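Cytochrome P450 RhF (Acinetobacter radioresistens, PDB 6RO8) is a class VII cytochrome P450, represented here by its heme domain, which binds heme b and probably carries out monooxygenase chemistry in the full-length protein. Local coordinates at residues R290-K295 and L361-D366; A280-L285 and I393-L398. One frame throughout, in Å; residues are numbered along the deposited sequence.

Contact 1 (R290-K295 and L361-D366)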
loop_
_atom_site.group_PDB
_atom_site.type_symbol
_atom_site.label_atom_id
_atom_site.label_comp_id
_atom_site.label_asym_id
_atom_site.label_seq_id
_atom_site.Cartn_x
_atom_site.Cartn_y
_atom_site.Cartn_z
ATOM N N ARG A 290 11.515 -23.536 2.221
ATOM C CA ARG A 290 11.663 -24.462 1.100
ATOM C C ARG A 290 10.564 -25.516 1.098
ATOM O O ARG A 290 10.108 -25.951 0.030
ATOM C CB ARG A 290 13.041 -25.120 1.154
ATOM C CG ARG A 290 14.191 -24.132 1.179
ATOM C CD ARG A 290 13.986 -23.049 0.143
ATOM N NE ARG A 290 14.108 -23.561 -1.215
ATOM C CZ ARG A 290 13.904 -22.839 -2.310
ATOM N NH1 ARG A 290 13.533 -21.562 -2.207
ATOM N NH2 ARG A 290 14.045 -23.404 -3.510
ATOM N N LYS A 291 10.127 -25.941 2.283
ATOM C CA LYS A 291 8.995 -26.854 2.363
ATOM C C LYS A 291 7.763 -26.206 1.735
ATOM O O LYS A 291 7.069 -26.820 0.921
ATOM C CB LYS A 291 8.732 -27.251 3.823
ATOM C CG LYS A 291 9.855 -28.045 4.569
ATOM C CD LYS A 291 11.205 -27.267 4.713
ATOM C CE LYS A 291 11.089 -25.985 5.567
ATOM N NZ LYS A 291 12.097 -24.911 5.217
ATOM N N VAL A 292 7.518 -24.930 2.049
ATOM C CA VAL A 292 6.369 -24.229 1.475
ATOM C C VAL A 292 6.531 -24.073 -0.037
ATOM O O VAL A 292 5.562 -24.193 -0.797
ATOM C CB VAL A 292 6.166 -22.870 2.183
ATOM C CG1 VAL A 292 5.281 -21.943 1.349
ATOM C CG2 VAL A 292 5.557 -23.074 3.568
ATOM N N TRP A 293 7.759 -23.832 -0.500
ATOM C CA TRP A 293 7.964 -23.505 -1.908
ATOM C C TRP A 293 7.712 -24.714 -2.804
ATOM O O TRP A 293 7.066 -24.601 -3.858
ATOM C CB TRP A 293 9.381 -22.966 -2.110
ATOM C CG TRP A 293 9.728 -22.651 -3.534
ATOM C CD1 TRP A 293 10.543 -23.365 -4.347
ATOM C CD2 TRP A 293 9.267 -21.534 -4.311
ATOM N NE1 TRP A 293 10.625 -22.771 -5.583
ATOM C CE2 TRP A 293 9.852 -21.643 -5.588
ATOM C CE3 TRP A 293 8.424 -20.455 -4.048
ATOM C CZ2 TRP A 293 9.618 -20.719 -6.602
ATOM C CZ3 TRP A 293 8.189 -19.537 -5.056
ATOM C CH2 TRP A 293 8.781 -19.676 -6.317
ATOM N N LYS A 294 8.213 -25.891 -2.415
ATOM C CA LYS A 294 7.957 -27.042 -3.266
ATOM C C LYS A 294 6.515 -27.490 -3.167
ATOM O O LYS A 294 5.995 -28.066 -4.125
ATOM C CB LYS A 294 8.938 -28.176 -2.952
ATOM C CG LYS A 294 10.383 -27.838 -3.405
ATOM C CD LYS A 294 10.822 -28.624 -4.707
ATOM C CE LYS A 294 11.706 -27.694 -5.589
ATOM N NZ LYS A 294 12.945 -27.164 -4.894
ATOM N N LYS A 295 5.845 -27.206 -2.047
ATOM C CA LYS A 295 4.398 -27.375 -2.022
ATOM C C LYS A 295 3.730 -26.489 -3.071
ATOM O O LYS A 295 2.821 -26.944 -3.784
ATOM C CB LYS A 295 3.840 -27.090 -0.628
ATOM C CG LYS A 295 3.375 -28.341 0.107
ATOM C CD LYS A 295 3.261 -28.154 1.630
ATOM C CE LYS A 295 4.602 -28.339 2.310
ATOM N NZ LYS A 295 4.966 -29.780 2.417
ATOM N N LEU A 361 3.941 -18.780 9.062
ATOM C CA LEU A 361 3.469 -18.764 7.679
ATOM C C LEU A 361 2.803 -20.104 7.392
ATOM O O LEU A 361 3.459 -21.083 7.048
ATOM C CB LEU A 361 4.617 -18.500 6.714
ATOM C CG LEU A 361 4.251 -18.626 5.235
ATOM C CD1 LEU A 361 3.706 -17.294 4.695
ATOM C CD2 LEU A 361 5.445 -19.094 4.416
ATOM N N ASP A 362 1.481 -20.139 7.540
ATOM C CA ASP A 362 0.668 -21.318 7.281
ATOM C C ASP A 362 -0.139 -21.050 6.009
ATOM O O ASP A 362 -1.097 -20.274 6.025
ATOM C CB ASP A 362 -0.229 -21.604 8.481
ATOM C CG ASP A 362 -1.267 -22.672 8.198
ATOM O OD1 ASP A 362 -1.094 -23.412 7.208
ATOM O OD2 ASP A 362 -2.258 -22.766 8.960
ATOM N N ILE A 363 0.225 -21.710 4.901
ATOM C CA ILE A 363 -0.346 -21.293 3.626
ATOM C C ILE A 363 -1.776 -21.757 3.457
ATOM O O ILE A 363 -2.453 -21.270 2.553
ATOM C CB ILE A 363 0.427 -21.726 2.360
ATOM C CG1 ILE A 363 0.539 -23.245 2.242
ATOM C CG2 ILE A 363 1.758 -21.037 2.303
ATOM C CD1 ILE A 363 1.333 -23.666 1.021
ATOM N N TYR A 364 -2.299 -22.624 4.316
ATOM C CA TYR A 364 -3.761 -22.634 4.417
ATOM C C TYR A 364 -4.209 -22.474 5.846
ATOM O O TYR A 364 -4.942 -23.301 6.391
ATOM C CB TYR A 364 -4.460 -23.860 3.851
ATOM C CG TYR A 364 -4.852 -23.667 2.405
ATOM C CD1 TYR A 364 -3.903 -23.304 1.497
ATOM C CD2 TYR A 364 -6.157 -23.869 1.949
ATOM C CE1 TYR A 364 -4.199 -23.071 0.205
ATOM C CE2 TYR A 364 -6.478 -23.651 0.608
ATOM C CZ TYR A 364 -5.466 -23.248 -0.251
ATOM O OH TYR A 364 -5.616 -22.991 -1.582
ATOM N N ARG A 365 -3.832 -21.349 6.443
ATOM C CA ARG A 365 -4.675 -20.749 7.456
ATOM C C ARG A 365 -6.051 -20.510 6.845
ATOM O O ARG A 365 -6.178 -19.894 5.773
ATOM C CB ARG A 365 -4.034 -19.454 7.923
ATOM C CG ARG A 365 -4.650 -18.829 9.138
ATOM C CD ARG A 365 -3.815 -17.633 9.454
ATOM N NE ARG A 365 -2.403 -17.975 9.616
ATOM C CZ ARG A 365 -1.867 -18.262 10.796
ATOM N NH1 ARG A 365 -2.640 -18.270 11.881
ATOM N NH2 ARG A 365 -0.573 -18.538 10.901
ATOM N N ASP A 366 -7.084 -21.047 7.489
ATOM C CA ASP A 366 -8.398 -20.984 6.867
ATOM C C ASP A 366 -8.970 -19.583 6.916
ATOM O O ASP A 366 -9.781 -19.226 6.059
ATOM C CB ASP A 366 -9.355 -21.986 7.518
ATOM C CG ASP A 366 -9.337 -21.907 9.036
ATOM O OD1 ASP A 366 -9.342 -20.770 9.567
ATOM O OD2 ASP A 366 -9.303 -22.975 9.695
#

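Contact 2 (A280-L285 and I393-L398)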
loop_
_atom_site.group_PDB
_atom_site.type_symbol
_atom_site.label_atom_id
_atom_site.label_comp_id
_atom_site.label_asym_id
_atom_site.label_seq_id
_atom_site.Cartn_x
_atom_site.Cartn_y
_atom_site.Cartn_z
ATOM N N ALA A 280 7.051 -8.602 -3.746
ATOM C CA ALA A 280 8.388 -8.876 -3.244
ATOM C C ALA A 280 8.330 -9.535 -1.862
ATOM O O ALA A 280 9.071 -10.494 -1.585
ATOM C CB ALA A 280 9.205 -7.594 -3.218
ATOM N N ASN A 281 7.432 -9.059 -0.995
ATOM C CA ASN A 281 7.274 -9.674 0.321
ATOM C C ASN A 281 6.890 -11.139 0.206
ATOM O O ASN A 281 7.442 -11.997 0.910
ATOM C CB ASN A 281 6.205 -8.937 1.119
ATOM C CG ASN A 281 6.661 -7.608 1.574
ATOM O OD1 ASN A 281 7.860 -7.328 1.590
ATOM N ND2 ASN A 281 5.706 -6.745 1.918
ATOM N N ALA A 282 5.929 -11.439 -0.668
ATOM C CA ALA A 282 5.437 -12.806 -0.795
ATOM C C ALA A 282 6.523 -13.740 -1.305
ATOM O O ALA A 282 6.718 -14.827 -0.751
ATOM C CB ALA A 282 4.210 -12.833 -1.704
ATOM N N LEU A 283 7.238 -13.332 -2.357
ATOM C CA LEU A 283 8.324 -14.152 -2.879
ATOM C C LEU A 283 9.431 -14.319 -1.847
ATOM O O LEU A 283 9.994 -15.415 -1.707
ATOM C CB LEU A 283 8.886 -13.547 -4.163
ATOM C CG LEU A 283 7.996 -13.644 -5.386
ATOM C CD1 LEU A 283 8.394 -12.591 -6.392
ATOM C CD2 LEU A 283 8.107 -15.010 -5.998
ATOM N N LYS A 284 9.755 -13.243 -1.114
ATOM C CA LYS A 284 10.733 -13.351 -0.032
ATOM C C LYS A 284 10.288 -14.380 1.012
ATOM O O LYS A 284 11.078 -15.227 1.440
ATOM C CB LYS A 284 10.950 -11.972 0.600
ATOM C CG LYS A 284 11.902 -11.896 1.793
ATOM C CD LYS A 284 12.202 -10.428 2.125
ATOM C CE LYS A 284 12.971 -10.293 3.429
ATOM N NZ LYS A 284 12.277 -11.015 4.535
ATOM N N LEU A 285 9.018 -14.319 1.421
ATOM C CA LEU A 285 8.476 -15.259 2.396
ATOM C C LEU A 285 8.533 -16.692 1.889
ATOM O O LEU A 285 9.060 -17.580 2.570
ATOM C CB LEU A 285 7.032 -14.889 2.709
ATOM C CG LEU A 285 6.701 -14.105 3.959
ATOM C CD1 LEU A 285 5.197 -13.972 4.023
ATOM C CD2 LEU A 285 7.236 -14.833 5.172
ATOM N N ILE A 393 0.192 -14.576 -10.531
ATOM C CA ILE A 393 0.893 -14.807 -11.792
ATOM C C ILE A 393 2.405 -14.762 -11.582
ATOM O O ILE A 393 3.138 -15.627 -12.083
ATOM C CB ILE A 393 0.441 -13.800 -12.865
ATOM C CG1 ILE A 393 -0.980 -14.129 -13.341
ATOM C CG2 ILE A 393 1.382 -13.824 -14.065
ATOM C CD1 ILE A 393 -1.806 -12.890 -13.696
ATOM N N PHE A 394 2.895 -13.783 -10.817
ATOM C CA PHE A 394 4.325 -13.759 -10.506
ATOM C C PHE A 394 4.772 -15.098 -9.952
ATOM O O PHE A 394 5.680 -15.739 -10.491
ATOM C CB PHE A 394 4.665 -12.658 -9.501
ATOM C CG PHE A 394 4.725 -11.293 -10.091
ATOM C CD1 PHE A 394 5.398 -11.064 -11.281
ATOM C CD2 PHE A 394 4.104 -10.225 -9.448
ATOM C CE1 PHE A 394 5.447 -9.788 -11.816
ATOM C CE2 PHE A 394 4.146 -8.964 -9.977
ATOM C CZ PHE A 394 4.820 -8.738 -11.155
ATOM N N ILE A 395 4.107 -15.551 -8.892
ATOM C CA ILE A 395 4.538 -16.758 -8.200
ATOM C C ILE A 395 4.322 -18.000 -9.066
ATOM O O ILE A 395 5.167 -18.908 -9.090
ATOM C CB ILE A 395 3.806 -16.865 -6.855
ATOM C CG1 ILE A 395 4.167 -15.670 -5.975
ATOM C CG2 ILE A 395 4.136 -18.184 -6.179
ATOM C CD1 ILE A 395 3.203 -15.461 -4.827
ATOM N N GLU A 396 3.191 -18.071 -9.780
ATOM C CA GLU A 396 2.957 -19.200 -10.670
ATOM C C GLU A 396 4.068 -19.295 -11.703
ATOM O O GLU A 396 4.683 -20.355 -11.869
ATOM C CB GLU A 396 1.589 -19.084 -11.352
ATOM C CG GLU A 396 1.055 -20.414 -11.946
ATOM C CD GLU A 396 1.628 -20.716 -13.332
ATOM O OE1 GLU A 396 2.147 -19.754 -13.935
ATOM O OE2 GLU A 396 1.571 -21.896 -13.811
ATOM N N GLU A 397 4.355 -18.180 -12.389
ATOM C CA GLU A 397 5.368 -18.196 -13.440
ATOM C C GLU A 397 6.711 -18.640 -12.881
ATOM O O GLU A 397 7.354 -19.551 -13.420
ATOM C CB GLU A 397 5.481 -16.818 -14.100
ATOM C CG GLU A 397 6.339 -16.772 -15.391
ATOM C CD GLU A 397 5.627 -17.414 -16.593
ATOM O OE1 GLU A 397 6.291 -17.666 -17.639
ATOM O OE2 GLU A 397 4.398 -17.672 -16.493
ATOM N N LEU A 398 7.118 -18.039 -11.762
ATOM C CA LEU A 398 8.424 -18.327 -11.180
ATOM C C LEU A 398 8.517 -19.759 -10.667
ATOM O O LEU A 398 9.515 -20.443 -10.910
ATOM C CB LEU A 398 8.717 -17.345 -10.047
ATOM C CG LEU A 398 9.159 -15.957 -10.503
ATOM C CD1 LEU A 398 9.156 -14.976 -9.331
ATOM C CD2 LEU A 398 10.520 -16.044 -11.149
#

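Contact 1 (R290-K295 and L361-D366)
Glu309 OE2, on helix 303-314, receives both the backbone N of Asp362 and, in a salt bridge, NE of Arg365: two bonds on one carboxylate oxygen, which probably hold in place the loop that brings Leu361 and Ile363 against Val292 of helix 290-298. Val292 fills the junction with its two methyls. CG1 lies anti to the backbone N (chi1 162°), which sends it out to meet Ile363 tip to tip, with 3.8 Å between Val292 CG1 and Ile363 CG2. The Val292 and Leu361 side chains cross at a slant, with Val292 CG2 4.1 Å from Leu361 CD2. No hydrogen bond joins the two segments, so the join is purely apolar. By sequence and position Glu309 is the glutamate of the P450 ExxR motif in helix K, and Arg365, whose guanidinium group also bonds to Glu356 O through NH1 and to Asn357 O through NH2, is the arginine of the meander that pairs with it, a link characteristic of the P450 core; 290-298 corresponds to helix J. The loop is also shaped from within by an Asx turn: the backbone N of Tyr364 reaches Asp362 OD1 at 3.2 Å, approaching from above the carboxylate plane, with a bent N-H...O angle of 136°. Around the apolar patch, Leu286 of helix 273-288 touches Val292, while Leu302 and Ala306 pack on Ile363.

Contact 2 (A280-L285 and I393-L398)
The axes of segments 280-285 and 393-398, on helices 273-288 and 384-401, run in roughly the same direction, crossing at -38° and 10.6 Å apart at closest, and the CA atoms of Leu283 and Ile395 come nearest each other at 7.0 Å. Leu283 does most of the touching. Its CG is placed anti to the carbonyl carbon and beside the backbone N (chi1 -72°), which carries the forked end across to the other helix. There the CD2 methyl has two partners: Leu283 CD2 meets Leu398 CD1 at 3.5 Å and lies 4.0 Å from Ile395 CG1. The Leu398 side chain lies roughly perpendicular to that of Leu283, while Ile395 and Leu283 run alongside each other pointing opposite ways. Farther along, Ile395 CD1 ends 4.2 Å from Ala282 CB, the single methyl that Ala282 offers to the longer side chain.

In P450 terms these are the C-terminal half of the I-helix and the L-helix, which join helices D and E in the conserved four-helix core. Helix 163-168 covers one flank with Leu168 on Leu283 and Leu163 on Leu398, and Val307 of helix 303-314 rests on Ile395. The heme is about 9 Å from the side chain of Ala282. With no hydrogen bond between the segments and all four touching residues buried, this interface depends on shape and on the exclusion of water.

The centres of contact 1 and contact 2 lie about 13 Å apart, on the same side of the chain's centre, and they touch directly: Leu361 CD1 of contact 1 is 3.7 Å from Leu285 CD1 of contact 2. Along the chain the order is 280-285, 290-295, 361-366, 393-398, with both segments of contact 1 falling between those of contact 2. Helices 273-288 and 290-298 are consecutive, and helix 303-314 borders both contacts. Contact 2 is the deeper, joining helices 273-288 and 384-401 of the core; contact 1 is farther out, where helix J meets the meander. The leucine contact links the two apolar clusters, one in the helical core and the other nearer the periphery.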